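Local coordinates for protein endo alpha-1,4 polygalactosaminidase (Neosartorya fumigata, PDB 6OJ1) that hydrolyses alpha-1,4-linked galactosamine polymers from within the chain as an endo-acting glycoside hydrolase, and thereby disrupts microbial biofilms, at residues 64-72 / 133-142; 86-94 / 113-121. All blocks are in the same frame, centred on the assembly; numbering follows the deposited sequence.

Contact 1 of 2, residues 64-72 / 133-142; sequences LFINDKSTI and RLDMARDKGC
L64 packs hard against helix 124-140: its CD1 sits 3.5 Å from A137 CA, closer than carbon pairs usually come, while CD2 lies over the carbonyl O of R133. With CG anti to the backbone N (chi1 170°), the isobutyl end swings to the helix; M136 CG and C142 SG also touch CD1, and F86 of strand 81-87 lies against the same side chain. Beside it, the F65 ring turns an edge to R133: F65 CZ lies 3.5 Å from R133 NE, and ring and guanidinium planes stand 85° apart. R133 NE is in a salt bridge with D97. M136 SD approaches the F65 ring obliquely, 4.6 Å from its centroid, a Met-aromatic contact. K140 runs extended past I72 CD1, with hydrogen bonds of 2.8 Å from NZ to both L64 O and N67 O; the first lies in the carbonyl plane, the second tilted 29° from it. The solvent side is looser: exposed K69 lays CG 3.5 Å from K140 O, and a water donates to both K69 O and K140 O. Here D68 N-caps helix 69-77, and G141 ends helix 124-140 in a Schellman motif. On the buried side the disulfide C142-C84 ties the end of helix 124-140 to strand 81-87; the whole packs one helix end on a strand-to-helix loop and the start of helix 69-77, in the outer layer of a (beta/alpha)-barrel.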
loop_
_atom_site.group_PDB
_atom_site.type_symbol
_atom_site.label_atom_id
_atom_site.label_comp_id
_atom_site.label_asym_id
_atom_site.label_seq_id
_atom_site.Cartn_x
_atom_site.Cartn_y
_atom_site.Cartn_z
ATOM N N LEU A 64 5.041 -8.392 3.065
ATOM C CA LEU A 64 5.504 -9.442 2.162
ATOM C C LEU A 64 6.597 -10.305 2.785
ATOM O O LEU A 64 6.613 -11.529 2.601
ATOM C CB LEU A 64 6.028 -8.798 0.868
ATOM C CG LEU A 64 6.777 -9.735 -0.083
ATOM C CD1 LEU A 64 5.862 -10.832 -0.585
ATOM C CD2 LEU A 64 7.341 -8.901 -1.231
ATOM N N PHE A 65 7.555 -9.685 3.468
ATOM C CA PHE A 65 8.752 -10.419 3.866
ATOM C C PHE A 65 8.527 -11.238 5.123
ATOM O O PHE A 65 8.965 -12.391 5.194
ATOM C CB PHE A 65 9.912 -9.456 4.108
ATOM C CG PHE A 65 10.577 -8.963 2.853
ATOM C CD1 PHE A 65 11.551 -9.730 2.220
ATOM C CD2 PHE A 65 10.264 -7.721 2.336
ATOM C CE1 PHE A 65 12.190 -9.272 1.076
ATOM C CE2 PHE A 65 10.902 -7.247 1.181
ATOM C CZ PHE A 65 11.862 -8.029 0.549
ATOM N N ILE A 66 7.853 -10.669 6.125
ATOM C CA ILE A 66 7.864 -11.294 7.446
ATOM C C ILE A 66 6.728 -12.280 7.644
ATOM O O ILE A 66 6.666 -12.928 8.698
ATOM C CB ILE A 66 7.870 -10.215 8.546
ATOM C CG1 ILE A 66 6.564 -9.435 8.561
ATOM C CG2 ILE A 66 9.038 -9.268 8.330
ATOM C CD1 ILE A 66 6.615 -8.226 9.484
ATOM N N ASN A 67 5.851 -12.446 6.658
ATOM C CA ASN A 67 4.779 -13.433 6.726
ATOM C C ASN A 67 5.076 -14.620 5.823
ATOM O O ASN A 67 5.512 -14.446 4.685
ATOM C CB ASN A 67 3.464 -12.794 6.325
ATOM C CG ASN A 67 2.953 -11.885 7.395
ATOM O OD1 ASN A 67 2.472 -12.361 8.425
ATOM N ND2 ASN A 67 3.078 -10.580 7.186
ATOM N N ASP A 68 4.830 -15.825 6.320
ATOM C CA ASP A 68 5.172 -17.005 5.543
ATOM C C ASP A 68 3.985 -17.506 4.718
ATOM O O ASP A 68 2.837 -17.068 4.868
ATOM C CB ASP A 68 5.737 -18.112 6.444
ATOM C CG ASP A 68 4.755 -18.597 7.508
ATOM O OD1 ASP A 68 3.587 -18.156 7.536
ATOM O OD2 ASP A 68 5.175 -19.441 8.331
ATOM N N LYS A 69 4.305 -18.425 3.806
ATOM C CA LYS A 69 3.314 -19.011 2.910
ATOM C C LYS A 69 2.136 -19.585 3.682
ATOM O O LYS A 69 0.984 -19.483 3.245
ATOM C CB LYS A 69 3.979 -20.107 2.073
ATOM C CG LYS A 69 3.571 -20.167 0.624
ATOM C CD LYS A 69 4.114 -21.442 -0.017
ATOM C CE LYS A 69 5.561 -21.699 0.388
ATOM N NZ LYS A 69 6.493 -20.643 -0.103
ATOM N N SER A 70 2.408 -20.187 4.840
ATOM C CA SER A 70 1.358 -20.856 5.599
ATOM C C SER A 70 0.346 -19.859 6.159
ATOM O O SER A 70 -0.847 -20.170 6.265
ATOM C CB SER A 70 1.989 -21.673 6.727
ATOM O OG SER A 70 1.008 -22.073 7.662
ATOM N N THR A 71 0.809 -18.672 6.555
ATOM C CA THR A 71 -0.107 -17.638 7.028
ATOM C C THR A 71 -1.007 -17.150 5.902
ATOM O O THR A 71 -2.221 -16.993 6.085
ATOM C CB THR A 71 0.690 -16.470 7.620
ATOM O OG1 THR A 71 1.365 -16.909 8.812
ATOM C CG2 THR A 71 -0.222 -15.291 7.948
ATOM N N ILE A 72 -0.427 -16.934 4.724
ATOM C CA ILE A 72 -1.193 -16.451 3.578
ATOM C C ILE A 72 -2.213 -17.499 3.141
ATOM O O ILE A 72 -3.396 -17.200 2.946
ATOM C CB ILE A 72 -0.227 -16.062 2.443
ATOM C CG1 ILE A 72 0.641 -14.884 2.895
ATOM C CG2 ILE A 72 -0.993 -15.717 1.153
ATOM C CD1 ILE A 72 1.805 -14.582 1.965
ATOM N N ARG A 133 11.064 -9.130 -5.830
ATOM C CA ARG A 133 10.096 -9.081 -4.739
ATOM C C ARG A 133 8.717 -9.513 -5.214
ATOM O O ARG A 133 7.997 -10.194 -4.475
ATOM C CB ARG A 133 10.050 -7.675 -4.130
ATOM C CG ARG A 133 11.304 -7.346 -3.286
ATOM C CD ARG A 133 11.317 -5.894 -2.792
ATOM N NE ARG A 133 12.477 -5.630 -1.942
ATOM C CZ ARG A 133 12.650 -4.519 -1.229
ATOM N NH1 ARG A 133 11.758 -3.531 -1.280
ATOM N NH2 ARG A 133 13.736 -4.389 -0.466
ATOM N N LEU A 134 8.340 -9.147 -6.451
ATOM C CA LEU A 134 7.069 -9.622 -7.004
ATOM C C LEU A 134 7.080 -11.134 -7.210
ATOM O O LEU A 134 6.053 -11.797 -7.014
ATOM C CB LEU A 134 6.761 -8.911 -8.330
ATOM C CG LEU A 134 6.442 -7.414 -8.173
ATOM C CD1 LEU A 134 6.319 -6.761 -9.570
ATOM C CD2 LEU A 134 5.181 -7.152 -7.353
ATOM N N ASP A 135 8.223 -11.695 -7.629
ATOM C CA ASP A 135 8.371 -13.145 -7.679
ATOM C C ASP A 135 8.081 -13.758 -6.319
ATOM O O ASP A 135 7.347 -14.750 -6.214
ATOM C CB ASP A 135 9.791 -13.540 -8.111
ATOM C CG ASP A 135 10.059 -13.346 -9.589
ATOM O OD1 ASP A 135 9.149 -12.972 -10.362
ATOM O OD2 ASP A 135 11.229 -13.577 -9.976
ATOM N N MET A 136 8.657 -13.180 -5.264
ATOM C CA MET A 136 8.411 -13.696 -3.920
ATOM C C MET A 136 6.932 -13.617 -3.554
ATOM O O MET A 136 6.364 -14.574 -3.010
ATOM C CB MET A 136 9.248 -12.943 -2.886
ATOM C CG MET A 136 8.819 -13.346 -1.450
ATOM S SD MET A 136 9.722 -12.435 -0.179
ATOM C CE MET A 136 11.275 -13.289 -0.293
ATOM N N ALA A 137 6.289 -12.477 -3.837
ATOM C CA ALA A 137 4.859 -12.347 -3.556
ATOM C C ALA A 137 4.057 -13.419 -4.277
ATOM O O ALA A 137 3.192 -14.071 -3.677
ATOM C CB ALA A 137 4.357 -10.954 -3.948
ATOM N N ARG A 138 4.319 -13.603 -5.575
ATOM C CA ARG A 138 3.646 -14.660 -6.323
ATOM C C ARG A 138 3.900 -16.028 -5.694
ATOM O O ARG A 138 2.967 -16.810 -5.475
ATOM C CB ARG A 138 4.121 -14.658 -7.779
ATOM C CG ARG A 138 3.575 -15.832 -8.591
ATOM C CD ARG A 138 4.525 -16.167 -9.770
ATOM N NE ARG A 138 5.891 -16.438 -9.308
ATOM C CZ ARG A 138 6.998 -16.175 -10.002
ATOM N NH1 ARG A 138 6.947 -15.625 -11.232
ATOM N NH2 ARG A 138 8.175 -16.475 -9.464
ATOM N N ASP A 139 5.167 -16.328 -5.401
ATOM C CA ASP A 139 5.527 -17.635 -4.857
ATOM C C ASP A 139 4.875 -17.884 -3.509
ATOM O O ASP A 139 4.567 -19.036 -3.174
ATOM C CB ASP A 139 7.049 -17.764 -4.722
ATOM C CG ASP A 139 7.768 -17.792 -6.057
ATOM O OD1 ASP A 139 7.110 -18.008 -7.099
ATOM O OD2 ASP A 139 9.001 -17.578 -6.065
ATOM N N LYS A 140 4.653 -16.827 -2.719
ATOM C CA LYS A 140 4.009 -16.987 -1.416
ATOM C C LYS A 140 2.495 -17.067 -1.519
ATOM O O LYS A 140 1.833 -17.331 -0.511
ATOM C CB LYS A 140 4.401 -15.829 -0.490
ATOM C CG LYS A 140 5.840 -15.899 0.005
ATOM C CD LYS A 140 6.060 -14.877 1.125
ATOM C CE LYS A 140 7.458 -14.991 1.687
ATOM N NZ LYS A 140 7.667 -14.135 2.897
ATOM N N GLY A 141 1.935 -16.842 -2.705
ATOM C CA GLY A 141 0.508 -16.968 -2.900
ATOM C C GLY A 141 -0.275 -15.690 -2.720
ATOM O O GLY A 141 -1.509 -15.755 -2.654
ATOM N N CYS A 142 0.403 -14.534 -2.648
ATOM C CA CYS A 142 -0.272 -13.248 -2.513
ATOM C C CYS A 142 -1.303 -13.062 -3.617
ATOM O O CYS A 142 -1.036 -13.348 -4.786
ATOM C CB CYS A 142 0.738 -12.101 -2.571
ATOM S SG CYS A 142 2.035 -12.186 -1.315
HETATM O O HOH W 1 0.416 -19.352 0.382
#

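Contact 2 of 2, residues 86-94 / 113-121; sequences FSAGSYENW and WPGEKWLNI. With NAG (2-acetamido-2-deoxy-beta-D-glucopyranose), chain C.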
loop_
_atom_site.group_PDB
_atom_site.type_symbol
_atom_site.label_atom_id
_atom_site.label_comp_id
_atom_site.label_asym_id
_atom_site.label_seq_id
_atom_site.Cartn_x
_atom_site.Cartn_y
_atom_site.Cartn_z
ATOM N N PHE A 86 4.863 -4.130 0.258
ATOM C CA PHE A 86 6.307 -3.958 0.268
ATOM C C PHE A 86 6.599 -2.537 -0.189
ATOM O O PHE A 86 5.737 -1.866 -0.758
ATOM C CB PHE A 86 7.019 -4.982 -0.620
ATOM C CG PHE A 86 6.801 -4.763 -2.119
ATOM C CD1 PHE A 86 5.694 -5.314 -2.761
ATOM C CD2 PHE A 86 7.734 -4.053 -2.880
ATOM C CE1 PHE A 86 5.502 -5.122 -4.134
ATOM C CE2 PHE A 86 7.548 -3.864 -4.240
ATOM C CZ PHE A 86 6.437 -4.408 -4.876
ATOM N N SER A 87 7.795 -2.062 0.113
ATOM C CA SER A 87 8.183 -0.719 -0.305
ATOM C C SER A 87 8.842 -0.802 -1.666
ATOM O O SER A 87 9.897 -1.427 -1.810
ATOM C CB SER A 87 9.131 -0.058 0.692
ATOM O OG SER A 87 9.411 1.267 0.249
ATOM N N ALA A 88 8.231 -0.157 -2.666
ATOM C CA ALA A 88 8.824 -0.131 -3.988
ATOM C C ALA A 88 9.692 1.107 -4.210
ATOM O O ALA A 88 10.583 1.076 -5.055
ATOM C CB ALA A 88 7.719 -0.197 -5.047
ATOM N N GLY A 89 9.490 2.166 -3.432
ATOM C CA GLY A 89 10.219 3.395 -3.663
ATOM C C GLY A 89 11.194 3.787 -2.578
ATOM O O GLY A 89 11.827 4.841 -2.688
ATOM N N SER A 90 11.344 2.960 -1.536
ATOM C CA SER A 90 12.326 3.238 -0.498
ATOM C C SER A 90 13.190 2.014 -0.225
ATOM O O SER A 90 12.737 0.864 -0.313
ATOM C CB SER A 90 11.687 3.719 0.814
ATOM O OG SER A 90 11.287 2.629 1.627
ATOM N N TYR A 91 14.455 2.298 0.074
ATOM C CA TYR A 91 15.378 1.325 0.640
ATOM C C TYR A 91 15.134 1.204 2.139
ATOM O O TYR A 91 15.152 2.209 2.848
ATOM C CB TYR A 91 16.809 1.786 0.379
ATOM C CG TYR A 91 17.883 1.035 1.132
ATOM C CD1 TYR A 91 18.379 -0.164 0.647
ATOM C CD2 TYR A 91 18.439 1.553 2.292
ATOM C CE1 TYR A 91 19.379 -0.844 1.313
ATOM C CE2 TYR A 91 19.440 0.891 2.966
ATOM C CZ TYR A 91 19.906 -0.311 2.470
ATOM O OH TYR A 91 20.904 -0.959 3.146
ATOM N N GLU A 92 14.913 -0.026 2.613
ATOM C CA GLU A 92 14.726 -0.339 4.025
ATOM C C GLU A 92 15.884 -1.219 4.455
ATOM O O GLU A 92 16.047 -2.316 3.915
ATOM C CB GLU A 92 13.405 -1.085 4.257
ATOM C CG GLU A 92 12.168 -0.358 3.760
ATOM C CD GLU A 92 11.006 -1.305 3.516
ATOM O OE1 GLU A 92 11.149 -2.240 2.707
ATOM O OE2 GLU A 92 9.947 -1.110 4.143
ATOM N N ASN A 93 16.683 -0.748 5.418
ATOM C CA ASN A 93 17.937 -1.434 5.705
ATOM C C ASN A 93 17.754 -2.703 6.523
ATOM O O ASN A 93 18.755 -3.343 6.870
ATOM C CB ASN A 93 18.934 -0.494 6.405
ATOM C CG ASN A 93 18.577 -0.196 7.863
ATOM O OD1 ASN A 93 17.553 -0.642 8.396
ATOM N ND2 ASN A 93 19.439 0.574 8.515
ATOM N N TRP A 94 16.522 -3.094 6.831
ATOM C CA TRP A 94 16.300 -4.338 7.562
ATOM C C TRP A 94 15.799 -5.479 6.686
ATOM O O TRP A 94 15.541 -6.570 7.209
ATOM C CB TRP A 94 15.319 -4.111 8.714
ATOM C CG TRP A 94 13.955 -3.656 8.303
ATOM C CD1 TRP A 94 12.842 -4.434 8.142
ATOM C CD2 TRP A 94 13.545 -2.308 8.027
ATOM N NE1 TRP A 94 11.770 -3.654 7.775
ATOM C CE2 TRP A 94 12.175 -2.347 7.704
ATOM C CE3 TRP A 94 14.206 -1.075 8.016
ATOM C CZ2 TRP A 94 11.450 -1.198 7.373
ATOM C CZ3 TRP A 94 13.485 0.069 7.680
ATOM C CH2 TRP A 94 12.120 -0.004 7.368
ATOM N N TRP A 113 16.656 9.539 9.062
ATOM C CA TRP A 113 17.236 8.276 9.502
ATOM C C TRP A 113 17.756 7.505 8.295
ATOM O O TRP A 113 16.966 7.171 7.393
ATOM C CB TRP A 113 16.216 7.439 10.267
ATOM C CG TRP A 113 16.720 6.076 10.619
ATOM C CD1 TRP A 113 17.822 5.775 11.371
ATOM C CD2 TRP A 113 16.133 4.823 10.248
ATOM N NE1 TRP A 113 17.960 4.410 11.484
ATOM C CE2 TRP A 113 16.934 3.804 10.808
ATOM C CE3 TRP A 113 15.007 4.464 9.497
ATOM C CZ2 TRP A 113 16.644 2.449 10.639
ATOM C CZ3 TRP A 113 14.721 3.125 9.331
ATOM C CH2 TRP A 113 15.538 2.131 9.897
ATOM N N PRO A 114 19.055 7.191 8.232
ATOM C CA PRO A 114 19.603 6.540 7.029
ATOM C C PRO A 114 19.095 5.131 6.814
ATOM O O PRO A 114 19.378 4.543 5.762
ATOM C CB PRO A 114 21.121 6.545 7.280
ATOM C CG PRO A 114 21.338 7.480 8.441
ATOM C CD PRO A 114 20.089 7.418 9.254
ATOM N N GLY A 115 18.367 4.567 7.776
ATOM C CA GLY A 115 17.821 3.238 7.592
ATOM C C GLY A 115 16.723 3.152 6.556
ATOM O O GLY A 115 16.360 2.035 6.158
ATOM N N GLU A 116 16.176 4.291 6.122
ATOM C CA GLU A 116 15.213 4.287 5.030
ATOM C C GLU A 116 15.503 5.459 4.104
ATOM O O GLU A 116 15.548 6.610 4.555
ATOM C CB GLU A 116 13.769 4.355 5.531
ATOM C CG GLU A 116 12.809 3.902 4.469
ATOM C CD GLU A 116 11.422 3.586 4.976
ATOM O OE1 GLU A 116 10.584 3.180 4.141
ATOM O OE2 GLU A 116 11.170 3.732 6.191
ATOM N N LYS A 117 15.696 5.151 2.822
ATOM C CA LYS A 117 16.133 6.113 1.818
ATOM C C LYS A 117 15.290 6.004 0.553
ATOM O O LYS A 117 14.853 4.919 0.168
ATOM C CB LYS A 117 17.608 5.896 1.442
ATOM C CG LYS A 117 18.599 6.113 2.568
ATOM C CD LYS A 117 20.022 5.951 2.058
ATOM C CE LYS A 117 21.036 6.025 3.200
ATOM N NZ LYS A 117 21.141 7.404 3.746
ATOM N N TRP A 118 15.108 7.146 -0.124
ATOM C CA TRP A 118 14.424 7.157 -1.408
ATOM C C TRP A 118 15.226 6.383 -2.456
ATOM O O TRP A 118 16.457 6.415 -2.465
ATOM C CB TRP A 118 14.194 8.609 -1.858
ATOM C CG TRP A 118 13.169 9.309 -1.008
ATOM C CD1 TRP A 118 13.394 10.277 -0.061
ATOM C CD2 TRP A 118 11.763 9.051 -0.995
ATOM N NE1 TRP A 118 12.199 10.655 0.522
ATOM C CE2 TRP A 118 11.186 9.915 -0.036
ATOM C CE3 TRP A 118 10.928 8.178 -1.713
ATOM C CZ2 TRP A 118 9.814 9.934 0.223
ATOM C CZ3 TRP A 118 9.561 8.195 -1.449
ATOM C CH2 TRP A 118 9.020 9.067 -0.485
ATOM N N LEU A 119 14.521 5.674 -3.339
ATOM C CA LEU A 119 15.157 4.922 -4.414
ATOM C C LEU A 119 15.080 5.673 -5.734
ATOM O O LEU A 119 14.108 6.379 -6.015
ATOM C CB LEU A 119 14.492 3.565 -4.604
ATOM C CG LEU A 119 14.678 2.616 -3.424
ATOM C CD1 LEU A 119 13.859 1.351 -3.671
ATOM C CD2 LEU A 119 16.162 2.331 -3.237
ATOM N N ASN A 120 16.099 5.472 -6.573
ATOM C CA ASN A 120 15.972 5.860 -7.976
ATOM C C ASN A 120 15.127 4.795 -8.659
ATOM O O ASN A 120 15.620 3.750 -9.096
ATOM C CB ASN A 120 17.335 6.004 -8.633
ATOM C CG ASN A 120 17.228 6.477 -10.069
ATOM O OD1 ASN A 120 16.125 6.632 -10.598
ATOM N ND2 ASN A 120 18.352 6.713 -10.695
ATOM N N ILE A 121 13.824 5.065 -8.748
ATOM C CA ILE A 121 12.898 4.078 -9.288
ATOM C C ILE A 121 13.060 3.882 -10.786
ATOM O O ILE A 121 12.458 2.958 -11.352
ATOM C CB ILE A 121 11.449 4.469 -8.925
ATOM C CG1 ILE A 121 11.107 5.871 -9.463
ATOM C CG2 ILE A 121 11.236 4.340 -7.401
ATOM C CD1 ILE A 121 9.653 6.311 -9.153
HETATM C C1 NAG C . 18.301 7.160 -12.072
HETATM C C2 NAG C . 19.379 8.191 -12.351
HETATM C C3 NAG C . 19.328 8.621 -13.813
HETATM C C4 NAG C . 19.382 7.417 -14.746
HETATM C C5 NAG C . 18.375 6.338 -14.336
HETATM C C6 NAG C . 18.593 5.025 -15.059
HETATM C C7 NAG C . 20.211 9.784 -10.673
HETATM C C8 NAG C . 19.887 10.993 -9.843
HETATM N N2 NAG C . 19.236 9.345 -11.478
HETATM O O3 NAG C . 20.436 9.477 -14.062
HETATM O O4 NAG C . 19.028 7.852 -16.054
HETATM O O5 NAG C . 18.475 6.049 -12.934
HETATM O O6 NAG C . 19.787 4.381 -14.628
HETATM O O7 NAG C . 21.302 9.233 -10.617
HETATM O O HOH W 2 11.697 6.635 -4.768
HETATM O O HOH W 3 21.104 2.288 6.260
#
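S90 and E116 make the side-chain bond of this contact: S90 OG donates to E116 OE1 at 2.7 Å, using the anti lone pair of that oxygen. E116 is extended throughout, its CG anti to the backbone N (chi1 -161°), which carries the carboxylate over to S90 on the neighbouring strand. E116 OE2 lies at the edge of the W94 ring, 4.0 Å from W94 CH2. The E92 side chain lies alongside, pointing the same way, its OE2 4.3 Å from E116 OE1; E92 OE1 is in a salt bridge with R95, which would temper any repulsion between the two carboxylates. Across the other face of the sheet, L119 CD2 meets Y91 CB at 3.7 Å, and L119 CD1 lies against A88 O, a buried oxygen with no polar partner. The backbones form an antiparallel ladder: Y91 and K117 are a hydrogen-bonded pair, flanked by the non-hydrogen-bonded pairs S90-W118 and E92-E116. This is part of a small three-stranded antiparallel sheet, 90-92, 116-119 and 106-109, inserted after barrel strand 81-87 of the GH114 (beta/alpha)-barrel. At one end G89 O accepts from L119 N, with a water bridging G89 O and L119 O. At the other, N93 N donates to G115 O (2.9 Å), G115 belonging to the type I turn W113-E116. The W113 and W94 rings meet rim to rim, W94 CZ3 to W113 CH2 3.7 Å, planes 22° apart, though W113 is poorly ordered and this ring contact correspondingly less certain. Farther out, D109 pairs with K117, F101 meets the Y91 ring edge-to-face, and N149 bonds S87 OG. N120 ND2 carries an N-linked GlcNAc.

In the fold
The centres of the two contacts lie about 20 Å apart, and contact 2 is nested within the loop that contact 1 closes. Along the chain come 64-72, leading into helix 69-77, then strand 81-87, at whose end segment 86-94 begins, then strand 116-119 within 113-121, and helix 124-140, which holds most of 133-142. Contact 1 packs the end of helix 124-140 on loop 64-68 and the first turn of helix 69-77, outside the barrel, whereas contact 2 builds the small sheet following barrel strand 81-87. Helix 124-140, part of the outer layer, packs on the end of that strand through R133 and L134, and on the small sheet through M130 and L119; R133 NH1 lies 2.9 Å from S87 O.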